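Long-range contact in MccB protein (Escherichia coli, PDB 6OM4), which probably adenylates the formylated microcin C7 precursor peptide MccA with ATP, building the phosphoramidate link of this Trojan-horse nucleotide antibiotic: residues L219-N224 with G256-Q261. Numbering follows the deposited sequence.
Sequences LINWVN and GCYECQ. With ZN (zinc ion), chain E.
I220 lies over one face of the Y258 ring. Its CG1 sits 3.6 Å from the ring centroid, 9° off the normal, in a CH-pi contact. The methyl CG2 shifts toward the phenol end and touches CE2 and CZ. CG1 reaches the ring centre because chi1 of -178° sets it opposite the backbone N. Y258 also packs on P248 and Y234, and on the backbone of the bound peptide.

At the ring edge, close to its plane, is the amide of N221, with ND2 4.0 Å from Y258 CD2. The same ND2 donates a nearly straight hydrogen bond of 2.7 Å to E259 OE2. The carboxylate is turned almost perpendicular to the amide. OE2 lies near the amide plane of N221, but the N-H reaches it from above the carboxylate plane. The E259 chain is extended beyond CG, which carries OE2 out to the helix. A water lies within hydrogen-bonding distance of both N221 O and E259 OE2, 2.7 Å from each, and links them. OE2 thus has two polar partners, the N221 amide and the water.

N224, one helical turn beyond I220, packs against C257 CB and the start of Y258. Its amide CG is 3.6 Å from Y258 CB.

The loop carrying Y258 and E259 folds as a type I turn from C257 to C260. C257 SG binds zinc at 2.2 Å and accepts the N-H of E259. C260 SG binds zinc at 2.3 Å and accepts the N-H of C257. C343 and C346 complete the site. Helix 219-230 of the Rossmann-like ThiF domain is therefore joined to the CxxC turn that supplies the first half of the Cys4 zinc site, as in many E1-like enzymes.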
# COMPACT_ATOMS: atom_id res chain seq x y z
N LEU A 219 -4.52 17.91 12.10
CA LEU A 219 -3.79 16.80 12.71
C LEU A 219 -2.67 16.38 11.76
O LEU A 219 -1.56 16.06 12.18
CB LEU A 219 -4.73 15.63 12.95
CG LEU A 219 -4.08 14.35 13.45
CD1 LEU A 219 -3.38 14.52 14.77
CD2 LEU A 219 -5.13 13.27 13.55
N ILE A 220 -2.99 16.33 10.47
CA ILE A 220 -2.00 15.88 9.50
C ILE A 220 -0.77 16.81 9.59
O ILE A 220 0.38 16.36 9.51
CB ILE A 220 -2.57 15.80 8.07
CG1 ILE A 220 -1.52 15.28 7.09
CG2 ILE A 220 -3.17 17.12 7.60
CD1 ILE A 220 -0.94 13.93 7.49
N ASN A 221 -1.02 18.10 9.79
CA ASN A 221 0.12 19.07 9.91
C ASN A 221 0.96 18.78 11.15
O ASN A 221 2.22 18.81 11.08
CB ASN A 221 -0.38 20.51 9.87
CG ASN A 221 -1.17 20.80 8.62
OD1 ASN A 221 -2.40 20.65 8.63
ND2 ASN A 221 -0.48 21.13 7.54
N TRP A 222 0.30 18.47 12.27
CA TRP A 222 0.98 18.10 13.48
C TRP A 222 1.82 16.84 13.26
O TRP A 222 2.98 16.73 13.72
CB TRP A 222 0.01 17.81 14.62
CG TRP A 222 -0.74 18.99 15.12
CD1 TRP A 222 -0.48 20.31 14.89
CD2 TRP A 222 -1.86 18.93 16.02
NE1 TRP A 222 -1.36 21.08 15.62
CE2 TRP A 222 -2.26 20.26 16.26
CE3 TRP A 222 -2.58 17.88 16.62
CZ2 TRP A 222 -3.33 20.57 17.10
CZ3 TRP A 222 -3.66 18.19 17.41
CH2 TRP A 222 -4.02 19.52 17.66
N VAL A 223 1.17 15.82 12.67
CA VAL A 223 1.85 14.51 12.47
C VAL A 223 3.10 14.71 11.60
O VAL A 223 4.15 14.21 11.87
CB VAL A 223 0.87 13.49 11.86
CG1 VAL A 223 1.61 12.23 11.47
CG2 VAL A 223 -0.28 13.17 12.80
N ASN A 224 2.93 15.46 10.53
CA ASN A 224 3.97 15.72 9.59
C ASN A 224 5.17 16.35 10.33
O ASN A 224 6.29 15.87 10.21
CB ASN A 224 3.45 16.61 8.47
CG ASN A 224 4.52 16.98 7.46
OD1 ASN A 224 5.02 18.12 7.44
ND2 ASN A 224 4.91 16.01 6.69
N GLY A 256 9.60 14.36 -0.11
CA GLY A 256 8.97 15.56 0.41
C GLY A 256 8.09 15.26 1.60
O GLY A 256 7.69 14.10 1.83
N CYS A 257 7.80 16.31 2.39
CA CYS A 257 6.83 16.21 3.46
C CYS A 257 5.52 16.87 2.99
O CYS A 257 5.44 17.37 1.88
CB CYS A 257 7.36 16.82 4.76
SG CYS A 257 7.22 18.62 4.83
N TYR A 258 4.49 16.80 3.83
CA TYR A 258 3.17 17.32 3.52
C TYR A 258 3.18 18.82 3.17
O TYR A 258 2.32 19.27 2.41
CB TYR A 258 2.24 17.05 4.70
CG TYR A 258 0.76 17.18 4.40
CD1 TYR A 258 0.06 16.18 3.76
CD2 TYR A 258 0.06 18.29 4.83
CE1 TYR A 258 -1.31 16.28 3.52
CE2 TYR A 258 -1.31 18.41 4.61
CZ TYR A 258 -1.99 17.39 3.99
OH TYR A 258 -3.34 17.53 3.80
N GLU A 259 4.19 19.56 3.66
CA GLU A 259 4.22 21.05 3.50
C GLU A 259 5.25 21.51 2.46
O GLU A 259 5.31 22.69 2.13
CB GLU A 259 4.42 21.68 4.87
CG GLU A 259 3.24 21.33 5.76
CD GLU A 259 2.84 22.30 6.85
OE1 GLU A 259 3.27 23.48 6.81
OE2 GLU A 259 2.14 21.83 7.75
N CYS A 260 6.00 20.59 1.86
CA CYS A 260 7.05 21.00 0.93
C CYS A 260 6.46 21.82 -0.22
O CYS A 260 6.97 22.90 -0.54
CB CYS A 260 7.78 19.80 0.32
SG CYS A 260 9.13 19.17 1.34
N GLN A 261 5.41 21.28 -0.85
CA GLN A 261 4.75 21.93 -1.97
C GLN A 261 3.40 22.44 -1.47
O GLN A 261 2.80 21.84 -0.58
CB GLN A 261 4.57 20.99 -3.16
CG GLN A 261 5.82 20.19 -3.47
CD GLN A 261 6.85 21.07 -4.12
OE1 GLN A 261 6.50 22.01 -4.83
NE2 GLN A 261 8.12 20.76 -3.88
ZN ZN E . 8.85 19.57 3.61
O HOH W 1 3.71 20.10 9.17